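Local coordinates for staphylococcal nuclease domain-containing protein 1 (Drosophila melanogaster, PDB 2WAC), which cleaves both DNA and RNA as an endonuclease of the RNA-silencing machinery and binds symmetrically dimethylated arginine peptides through the Tudor domain contained in this fragment, at residues F19-E24 / I86-K91; N66-A71 / R98-P103; S79-L84 / L94-L99. One frame throughout, in Å; residues are numbered along the deposited sequence.

Interaction 1. Residues F19-E24 / I86-K91; sequences FAQSVE and IDYGNK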
loop_
_atom_site.group_PDB
_atom_site.type_symbol
_atom_site.label_atom_id
_atom_site.label_comp_id
_atom_site.label_asym_id
_atom_site.label_seq_id
_atom_site.Cartn_x
_atom_site.Cartn_y
_atom_site.Cartn_z
ATOM N N PHE A 19 0.446 -0.629 -0.673
ATOM C CA PHE A 19 1.754 -1.089 -0.234
ATOM C C PHE A 19 2.059 -2.435 -0.868
ATOM O O PHE A 19 1.194 -3.314 -0.931
ATOM C CB PHE A 19 1.807 -1.209 1.292
ATOM C CG PHE A 19 1.851 0.111 2.008
ATOM C CD1 PHE A 19 0.703 0.887 2.144
ATOM C CD2 PHE A 19 3.038 0.568 2.570
ATOM C CE1 PHE A 19 0.740 2.107 2.816
ATOM C CE2 PHE A 19 3.086 1.782 3.241
ATOM C CZ PHE A 19 1.934 2.555 3.364
ATOM N N ALA A 20 3.294 -2.590 -1.334
ATOM C CA ALA A 20 3.728 -3.832 -1.957
ATOM C C ALA A 20 5.031 -4.345 -1.347
ATOM O O ALA A 20 5.924 -3.561 -1.024
ATOM C CB ALA A 20 3.881 -3.645 -3.462
ATOM N N GLN A 21 5.114 -5.664 -1.185
ATOM C CA GLN A 21 6.349 -6.335 -0.786
ATOM C C GLN A 21 7.016 -6.941 -2.014
ATOM O O GLN A 21 6.336 -7.431 -2.913
ATOM C CB GLN A 21 6.062 -7.461 0.213
ATOM C CG GLN A 21 5.607 -7.017 1.595
ATOM C CD GLN A 21 5.072 -8.173 2.434
ATOM O OE1 GLN A 21 4.807 -9.262 1.921
ATOM N NE2 GLN A 21 4.896 -7.933 3.728
ATOM N N SER A 22 8.345 -6.918 -2.036
ATOM C CA SER A 22 9.119 -7.614 -3.060
ATOM C C SER A 22 9.071 -9.126 -2.806
ATOM O O SER A 22 9.271 -9.573 -1.675
ATOM C CB SER A 22 10.567 -7.114 -3.051
ATOM O OG SER A 22 11.390 -7.887 -3.903
ATOM N N VAL A 23 8.805 -9.905 -3.853
ATOM C CA VAL A 23 8.708 -11.367 -3.723
ATOM C C VAL A 23 10.039 -12.010 -3.294
ATOM O O VAL A 23 10.044 -12.961 -2.506
ATOM C CB VAL A 23 8.125 -12.036 -5.008
ATOM C CG1 VAL A 23 8.307 -13.553 -4.987
ATOM C CG2 VAL A 23 6.648 -11.692 -5.161
ATOM N N GLU A 24 11.158 -11.477 -3.782
ATOM C CA GLU A 24 12.476 -12.022 -3.437
ATOM C C GLU A 24 12.990 -11.590 -2.054
ATOM O O GLU A 24 14.065 -12.021 -1.625
ATOM C CB GLU A 24 13.513 -11.729 -4.534
ATOM C CG GLU A 24 13.975 -10.280 -4.634
ATOM C CD GLU A 24 15.409 -10.163 -5.124
ATOM O OE1 GLU A 24 16.324 -10.614 -4.400
ATOM O OE2 GLU A 24 15.622 -9.614 -6.226
ATOM N N ILE A 86 5.518 -0.988 9.188
ATOM C CA ILE A 86 6.387 -0.690 8.037
ATOM C C ILE A 86 6.659 -1.848 7.080
ATOM O O ILE A 86 7.073 -1.632 5.938
ATOM C CB ILE A 86 7.743 -0.052 8.480
ATOM C CG1 ILE A 86 8.484 -0.953 9.480
ATOM C CG2 ILE A 86 7.522 1.355 9.047
ATOM C CD1 ILE A 86 9.992 -0.745 9.509
ATOM N N ASP A 87 6.425 -3.071 7.540
ATOM C CA ASP A 87 6.681 -4.246 6.715
ATOM C C ASP A 87 5.425 -4.756 6.001
ATOM O O ASP A 87 5.497 -5.709 5.215
ATOM C CB ASP A 87 7.337 -5.347 7.553
ATOM C CG ASP A 87 8.705 -4.942 8.083
ATOM O OD1 ASP A 87 9.453 -4.249 7.357
ATOM O OD2 ASP A 87 9.039 -5.320 9.224
ATOM N N TYR A 88 4.289 -4.103 6.262
ATOM C CA TYR A 88 2.987 -4.528 5.726
ATOM C C TYR A 88 2.163 -3.394 5.117
ATOM O O TYR A 88 1.559 -3.567 4.055
ATOM C CB TYR A 88 2.175 -5.264 6.800
ATOM C CG TYR A 88 2.874 -6.505 7.299
ATOM C CD1 TYR A 88 2.711 -7.729 6.650
ATOM C CD2 TYR A 88 3.727 -6.449 8.403
ATOM C CE1 TYR A 88 3.370 -8.871 7.096
ATOM C CE2 TYR A 88 4.392 -7.581 8.853
ATOM C CZ TYR A 88 4.207 -8.787 8.199
ATOM O OH TYR A 88 4.863 -9.907 8.651
ATOM N N GLY A 89 2.125 -2.248 5.791
ATOM C CA GLY A 89 1.457 -1.072 5.248
ATOM C C GLY A 89 0.223 -0.574 5.977
ATOM O O GLY A 89 -0.235 0.541 5.721
ATOM N N ASN A 90 -0.328 -1.390 6.873
ATOM C CA ASN A 90 -1.470 -0.948 7.674
ATOM C C ASN A 90 -1.058 -0.008 8.809
ATOM O O ASN A 90 0.080 -0.041 9.278
ATOM C CB ASN A 90 -2.294 -2.133 8.201
ATOM C CG ASN A 90 -1.481 -3.087 9.058
ATOM O OD1 ASN A 90 -0.378 -3.492 8.686
ATOM N ND2 ASN A 90 -2.030 -3.464 10.205
ATOM N N LYS A 91 -2.002 0.832 9.224
ATOM C CA LYS A 91 -1.814 1.770 10.323
ATOM C C LYS A 91 -2.877 1.526 11.382
ATOM O O LYS A 91 -3.967 1.040 11.068
ATOM C CB LYS A 91 -1.972 3.210 9.828
ATOM C CG LYS A 91 -0.893 3.729 8.901
ATOM C CD LYS A 91 -1.228 5.163 8.503
ATOM C CE LYS A 91 -0.112 5.827 7.715
ATOM N NZ LYS A 91 -0.000 5.296 6.336
#

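Interaction 2. Residues N66-A71 / R98-P103; sequences NQWYRA and RLAALP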
loop_
_atom_site.group_PDB
_atom_site.type_symbol
_atom_site.label_atom_id
_atom_site.label_comp_id
_atom_site.label_asym_id
_atom_site.label_seq_id
_atom_site.Cartn_x
_atom_site.Cartn_y
_atom_site.Cartn_z
ATOM N N ASN A 66 -1.961 -9.763 19.006
ATOM C CA ASN A 66 -1.027 -9.601 20.131
ATOM C C ASN A 66 0.421 -9.997 19.820
ATOM O O ASN A 66 1.186 -10.338 20.723
ATOM C CB ASN A 66 -1.536 -10.299 21.408
ATOM C CG ASN A 66 -2.702 -9.566 22.051
ATOM O OD1 ASN A 66 -2.977 -8.404 21.746
ATOM N ND2 ASN A 66 -3.402 -10.244 22.955
ATOM N N GLN A 67 0.794 -9.937 18.545
ATOM C CA GLN A 67 2.175 -10.192 18.146
ATOM C C GLN A 67 2.915 -8.876 17.908
ATOM O O GLN A 67 2.293 -7.844 17.640
ATOM C CB GLN A 67 2.244 -11.108 16.915
ATOM C CG GLN A 67 1.524 -12.462 17.067
ATOM C CD GLN A 67 1.955 -13.255 18.295
ATOM O OE1 GLN A 67 3.143 -13.348 18.612
ATOM N NE2 GLN A 67 0.983 -13.839 18.989
ATOM N N TRP A 68 4.240 -8.920 18.027
ATOM C CA TRP A 68 5.081 -7.730 17.910
ATOM C C TRP A 68 5.578 -7.523 16.473
ATOM O O TRP A 68 6.073 -8.459 15.838
ATOM C CB TRP A 68 6.259 -7.817 18.887
ATOM C CG TRP A 68 5.858 -7.792 20.348
ATOM C CD1 TRP A 68 5.602 -8.871 21.150
ATOM C CD2 TRP A 68 5.679 -6.631 21.172
ATOM N NE1 TRP A 68 5.273 -8.453 22.420
ATOM C CE2 TRP A 68 5.315 -7.084 22.461
ATOM C CE3 TRP A 68 5.794 -5.251 20.946
ATOM C CZ2 TRP A 68 5.058 -6.205 23.522
ATOM C CZ3 TRP A 68 5.540 -4.377 22.003
ATOM C CH2 TRP A 68 5.176 -4.861 23.275
ATOM N N TYR A 69 5.430 -6.294 15.974
ATOM C CA TYR A 69 5.834 -5.918 14.616
ATOM C C TYR A 69 6.719 -4.663 14.637
ATOM O O TYR A 69 6.685 -3.893 15.597
ATOM C CB TYR A 69 4.600 -5.638 13.744
ATOM C CG TYR A 69 3.667 -6.813 13.517
ATOM C CD1 TYR A 69 2.817 -7.265 14.527
ATOM C CD2 TYR A 69 3.608 -7.449 12.278
ATOM C CE1 TYR A 69 1.957 -8.339 14.321
ATOM C CE2 TYR A 69 2.744 -8.521 12.058
ATOM C CZ TYR A 69 1.923 -8.959 13.086
ATOM O OH TYR A 69 1.067 -10.017 12.875
ATOM N N ARG A 70 7.506 -4.460 13.580
ATOM C CA ARG A 70 8.250 -3.209 13.410
ATOM C C ARG A 70 7.271 -2.104 13.024
ATOM O O ARG A 70 6.394 -2.313 12.180
ATOM C CB ARG A 70 9.336 -3.341 12.338
ATOM C CG ARG A 70 10.396 -4.394 12.617
ATOM C CD ARG A 70 11.681 -4.104 11.853
ATOM N NE ARG A 70 11.506 -4.116 10.400
ATOM C CZ ARG A 70 12.432 -3.732 9.524
ATOM N NH1 ARG A 70 13.614 -3.293 9.941
ATOM N NH2 ARG A 70 12.174 -3.783 8.223
ATOM N N ALA A 71 7.410 -0.936 13.644
ATOM C CA ALA A 71 6.463 0.153 13.422
ATOM C C ALA A 71 7.108 1.529 13.513
ATOM O O ALA A 71 8.055 1.732 14.270
ATOM C CB ALA A 71 5.291 0.047 14.400
ATOM N N ARG A 98 1.616 -0.350 24.600
ATOM C CA ARG A 98 1.813 -1.473 23.677
ATOM C C ARG A 98 2.976 -1.209 22.716
ATOM O O ARG A 98 3.139 -1.897 21.703
ATOM C CB ARG A 98 0.525 -1.772 22.906
ATOM C CG ARG A 98 -0.564 -2.405 23.757
ATOM C CD ARG A 98 -1.836 -2.633 22.965
ATOM N NE ARG A 98 -1.726 -3.757 22.035
ATOM C CZ ARG A 98 -2.102 -5.006 22.306
ATOM N NH1 ARG A 98 -2.615 -5.322 23.490
ATOM N NH2 ARG A 98 -1.959 -5.945 21.383
ATOM N N LEU A 99 3.780 -0.201 23.050
ATOM C CA LEU A 99 4.984 0.122 22.298
ATOM C C LEU A 99 6.218 -0.137 23.147
ATOM O O LEU A 99 6.206 0.086 24.359
ATOM C CB LEU A 99 4.967 1.584 21.835
ATOM C CG LEU A 99 3.742 2.094 21.064
ATOM C CD1 LEU A 99 3.874 3.576 20.761
ATOM C CD2 LEU A 99 3.511 1.311 19.782
ATOM N N ALA A 100 7.276 -0.612 22.501
ATOM C CA ALA A 100 8.558 -0.823 23.161
ATOM C C ALA A 100 9.685 -0.365 22.248
ATOM O O ALA A 100 9.491 -0.209 21.038
ATOM C CB ALA A 100 8.728 -2.288 23.531
ATOM N N ALA A 101 10.860 -0.137 22.832
ATOM C CA ALA A 101 12.051 0.166 22.049
ATOM C C ALA A 101 12.388 -1.040 21.182
ATOM O O ALA A 101 12.435 -2.175 21.668
ATOM C CB ALA A 101 13.219 0.522 22.959
ATOM N N LEU A 102 12.588 -0.790 19.892
ATOM C CA LEU A 102 13.026 -1.819 18.961
ATOM C C LEU A 102 14.533 -2.013 19.124
ATOM O O LEU A 102 15.289 -1.039 19.053
ATOM C CB LEU A 102 12.678 -1.421 17.521
ATOM C CG LEU A 102 12.853 -2.429 16.377
ATOM C CD1 LEU A 102 11.927 -3.632 16.524
ATOM C CD2 LEU A 102 12.613 -1.744 15.046
ATOM N N PRO A 103 14.973 -3.266 19.362
ATOM C CA PRO A 103 16.400 -3.534 19.519
ATOM C C PRO A 103 17.146 -3.205 18.231
ATOM O O PRO A 103 16.711 -3.624 17.155
ATOM C CB PRO A 103 16.453 -5.042 19.799
ATOM C CG PRO A 103 15.077 -5.410 20.239
ATOM C CD PRO A 103 14.168 -4.495 19.491
#

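Interaction 3. Residues S79-L84 / L94-L99; sequences SNATVL and LPTNRL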
loop_
_atom_site.group_PDB
_atom_site.type_symbol
_atom_site.label_atom_id
_atom_site.label_comp_id
_atom_site.label_asym_id
_atom_site.label_seq_id
_atom_site.Cartn_x
_atom_site.Cartn_y
_atom_site.Cartn_z
ATOM N N SER A 79 -1.761 9.416 25.844
ATOM C CA SER A 79 -1.577 7.993 26.163
ATOM C C SER A 79 -1.552 7.072 24.943
ATOM O O SER A 79 -1.308 5.869 25.077
ATOM C CB SER A 79 -2.678 7.525 27.118
ATOM O OG SER A 79 -2.668 8.277 28.316
ATOM N N ASN A 80 -1.807 7.638 23.766
ATOM C CA ASN A 80 -1.945 6.860 22.534
ATOM C C ASN A 80 -1.005 7.342 21.429
ATOM O O ASN A 80 -0.530 8.479 21.460
ATOM C CB ASN A 80 -3.400 6.904 22.047
ATOM C CG ASN A 80 -4.392 6.465 23.114
ATOM O OD1 ASN A 80 -4.393 5.310 23.538
ATOM N ND2 ASN A 80 -5.246 7.389 23.548
ATOM N N ALA A 81 -0.733 6.470 20.461
ATOM C CA ALA A 81 0.060 6.841 19.290
ATOM C C ALA A 81 -0.522 6.242 18.017
ATOM O O ALA A 81 -1.156 5.184 18.051
ATOM C CB ALA A 81 1.514 6.412 19.461
ATOM N N THR A 82 -0.312 6.934 16.902
ATOM C CA THR A 82 -0.648 6.408 15.588
ATOM C C THR A 82 0.625 5.846 14.964
ATOM O O THR A 82 1.619 6.563 14.807
ATOM C CB THR A 82 -1.269 7.491 14.679
ATOM O OG1 THR A 82 -2.444 8.022 15.304
ATOM C CG2 THR A 82 -1.645 6.907 13.314
ATOM N N VAL A 83 0.591 4.558 14.629
ATOM C CA VAL A 83 1.756 3.870 14.070
ATOM C C VAL A 83 1.486 3.282 12.684
ATOM O O VAL A 83 0.346 2.960 12.345
ATOM C CB VAL A 83 2.319 2.761 15.024
ATOM C CG1 VAL A 83 2.636 3.332 16.404
ATOM C CG2 VAL A 83 1.364 1.562 15.130
ATOM N N LEU A 84 2.549 3.170 11.892
ATOM C CA LEU A 84 2.517 2.481 10.609
ATOM C C LEU A 84 3.324 1.195 10.732
ATOM O O LEU A 84 4.482 1.230 11.142
ATOM C CB LEU A 84 3.105 3.365 9.499
ATOM C CG LEU A 84 3.505 2.677 8.180
ATOM C CD1 LEU A 84 2.283 2.264 7.364
ATOM C CD2 LEU A 84 4.441 3.551 7.346
ATOM N N LEU A 94 -3.184 3.385 18.860
ATOM C CA LEU A 94 -2.811 2.362 19.833
ATOM C C LEU A 94 -2.333 2.989 21.147
ATOM O O LEU A 94 -1.622 3.990 21.104
ATOM C CB LEU A 94 -1.649 1.555 19.225
ATOM C CG LEU A 94 -1.330 0.211 19.858
ATOM C CD1 LEU A 94 -2.611 -0.571 19.960
ATOM C CD2 LEU A 94 -0.292 -0.560 19.061
ATOM N N PRO A 95 -2.710 2.417 22.320
ATOM C CA PRO A 95 -2.043 2.904 23.540
ATOM C C PRO A 95 -0.520 2.736 23.490
ATOM O O PRO A 95 -0.021 1.738 22.956
ATOM C CB PRO A 95 -2.639 2.029 24.649
ATOM C CG PRO A 95 -3.949 1.574 24.113
ATOM C CD PRO A 95 -3.733 1.400 22.632
ATOM N N THR A 96 0.198 3.715 24.039
ATOM C CA THR A 96 1.664 3.707 24.046
ATOM C C THR A 96 2.258 2.614 24.941
ATOM O O THR A 96 3.433 2.268 24.795
ATOM C CB THR A 96 2.247 5.079 24.460
ATOM O OG1 THR A 96 1.732 5.448 25.744
ATOM C CG2 THR A 96 1.878 6.153 23.449
ATOM N N ASN A 97 1.454 2.071 25.856
ATOM C CA ASN A 97 1.896 0.928 26.663
ATOM C C ASN A 97 2.025 -0.383 25.869
ATOM O O ASN A 97 2.495 -1.390 26.396
ATOM C CB ASN A 97 1.065 0.759 27.956
ATOM C CG ASN A 97 -0.409 0.472 27.700
ATOM O OD1 ASN A 97 -0.776 -0.203 26.740
ATOM N ND2 ASN A 97 -1.262 0.972 28.586
ATOM N N ARG A 98 1.616 -0.350 24.600
ATOM C CA ARG A 98 1.813 -1.473 23.677
ATOM C C ARG A 98 2.976 -1.209 22.716
ATOM O O ARG A 98 3.139 -1.897 21.703
ATOM C CB ARG A 98 0.525 -1.772 22.906
ATOM C CG ARG A 98 -0.564 -2.405 23.757
ATOM C CD ARG A 98 -1.836 -2.633 22.965
ATOM N NE ARG A 98 -1.726 -3.757 22.035
ATOM C CZ ARG A 98 -2.102 -5.006 22.306
ATOM N NH1 ARG A 98 -2.615 -5.322 23.490
ATOM N NH2 ARG A 98 -1.959 -5.945 21.383
ATOM N N LEU A 99 3.780 -0.201 23.050
ATOM C CA LEU A 99 4.984 0.122 22.298
ATOM C C LEU A 99 6.218 -0.137 23.147
ATOM O O LEU A 99 6.206 0.086 24.359
ATOM C CB LEU A 99 4.967 1.584 21.835
ATOM C CG LEU A 99 3.742 2.094 21.064
ATOM C CD1 LEU A 99 3.874 3.576 20.761
ATOM C CD2 LEU A 99 3.511 1.311 19.782
HETATM O O HOH W 1 -0.675 4.095 27.236
#

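Interaction 1. Residues F19-E24 / I86-K91
With CG beside the backbone N and opposite the carbonyl carbon (chi1 -73°), Phe-19 lays its ring flat over the backbone of Gly-89, while Gln-21, turned the same way and extended beyond CG, carries its amide to the loop at Asp-87. The evidence for a CH-pi contact is direct: Gly-89 CA lies 3.5 Å from the centroid of the Phe-19 ring, 15° off its normal. The carbonyl follows over a face of the same ring, Gly-89 O being 3.4 Å from Phe-19 CE1. A side chain at Gly-89 would run into Phe-19 CG, and at the positive phi of Gly-89 a CB would also press on Tyr-88 O. An alanine in place of Phe-19 would keep the CB contacts but would probably leave the Gly-89 peptide without its aromatic cover. The polar half is one nearly straight bond, Gln-21 NE2 to Asp-87 O at 2.7 Å, with the acceptor within 3° of the amide plane. Gln-21 NE2 also comes within 3.7 Å of Tyr-88 CD1, amide and ring planes steeply inclined to each other. The 86-91 loop, at the C-terminal end of the region involved in dimethylarginine binding, thus meets strand 17-22 of the mixed sheet that extends the Tudor domain. That strand pairs with strand 5-12, whose Thr-10 bonds Tyr-88 O, while Leu-29 of helix 26-42 touches Gln-21, Asp-87 and Tyr-88.

Interaction 2. Residues N66-A71 / R98-P103
Trp-68 meets the backbone at Arg-98 and Leu-99 and the methyl of Ala-100 with the far corner of its indole: CZ3 lies 3.5 Å from Arg-98 O and 4.1 Å from Ala-100 CB. Leu-99 C comes up at the ring edge, near its plane. This inner, largely buried part is mostly packing and continues at Leu-102, whose CD2 reaches 4.1 Å from Arg-70 CD, the two side chains crossing at a slant. Beyond CD the Arg-70 chain bends (chi3 -62°), which turns its guanidinium away from Leu-102, to the carbonyl oxygens of Phe-106 and Glu-109 and to Asp-87. The outer end, by contrast, rests on a single polar bond at exposed Asn-66: Arg-98 NH2 donates to Asn-66 OD1 at 2.7 Å, nearly straight at 169°. The acceptor lies near the guanidinium plane, but the donor is tilted 26° from the carbonyl plane. The contact packs 98-103 against part of the region involved in dimethylarginine binding. No backbone bond joins the segments, because strand 57-61 of the Tudor sheet runs between strands 68-77 and 99-101 and pairs with both; Phe-40 of helix 26-42 packs on Trp-68 and Ala-100.

Interaction 3. Residues S79-L84 / L94-L99
Ser-79 O is gripped by two donors, Thr-96 N at 2.8 Å and water 1 at 2.9 Å, at the mouth of the beta hairpin formed by strands 80-85 and 91-95 of the Tudor domain. The peptide N-H of Thr-96 points almost straight at this oxygen (173°), though tilted out of the carbonyl plane. Water 1 in turn accepts from Asn-97 N, so one carbonyl engages two successive N-H groups of the 3-10 turn, the second through solvent. Further in, Ala-81 and Leu-94 form an antiparallel hydrogen-bonded pair: Ala-81 N donates to Leu-94 O at 2.7 Å, and the return bond from Leu-94 N to Ala-81 O is more bent, at 142°. Asn-80 and Pro-95 make the adjoining non-hydrogen-bonded pair, their side chains diverging. Here CA-H...O contacts cross the strands, Asn-80 CA lying 3.2 Å from Leu-94 O. After the turn, Leu-99 folds back over the hairpin, on the face that carries Ala-81 and Val-83. With CG beside its backbone N (chi1 -53°), it forks against both residues: CD1 meets Ala-81 CB, and CD2 meets Val-83 CG1. Thr-96 adds its methyl to this apolar patch, and Pro-52, outside the hairpin, touches both Thr-96 and Leu-99. That methyl, Thr-96 CG2, sits 4.0 Å from Ala-81 CB.

Interactions 2 and 3 lie in the Tudor sheet, where strands 68-77 and 80-85 are neighbours; their centres are about 10 Å apart and they share Arg-98 and Leu-99. Interaction 1, about 17 Å and 20 Å from them centre to centre, joins that part to the mixed five-stranded sheet of the extended Tudor domain, probably the staphylococcal-nuclease-like part. Along the chain the order is 19-24, 66-71, 79-84, 86-91, 94-99, 98-103, so interaction 1 interleaves with each of the others. A salt bridge from Asp-87 OD1 to Arg-70 NH2 (2.9 Å) links interactions 1 and 2 within the dimethylarginine-binding region, and interaction 1 itself carries that region to strand 17-22.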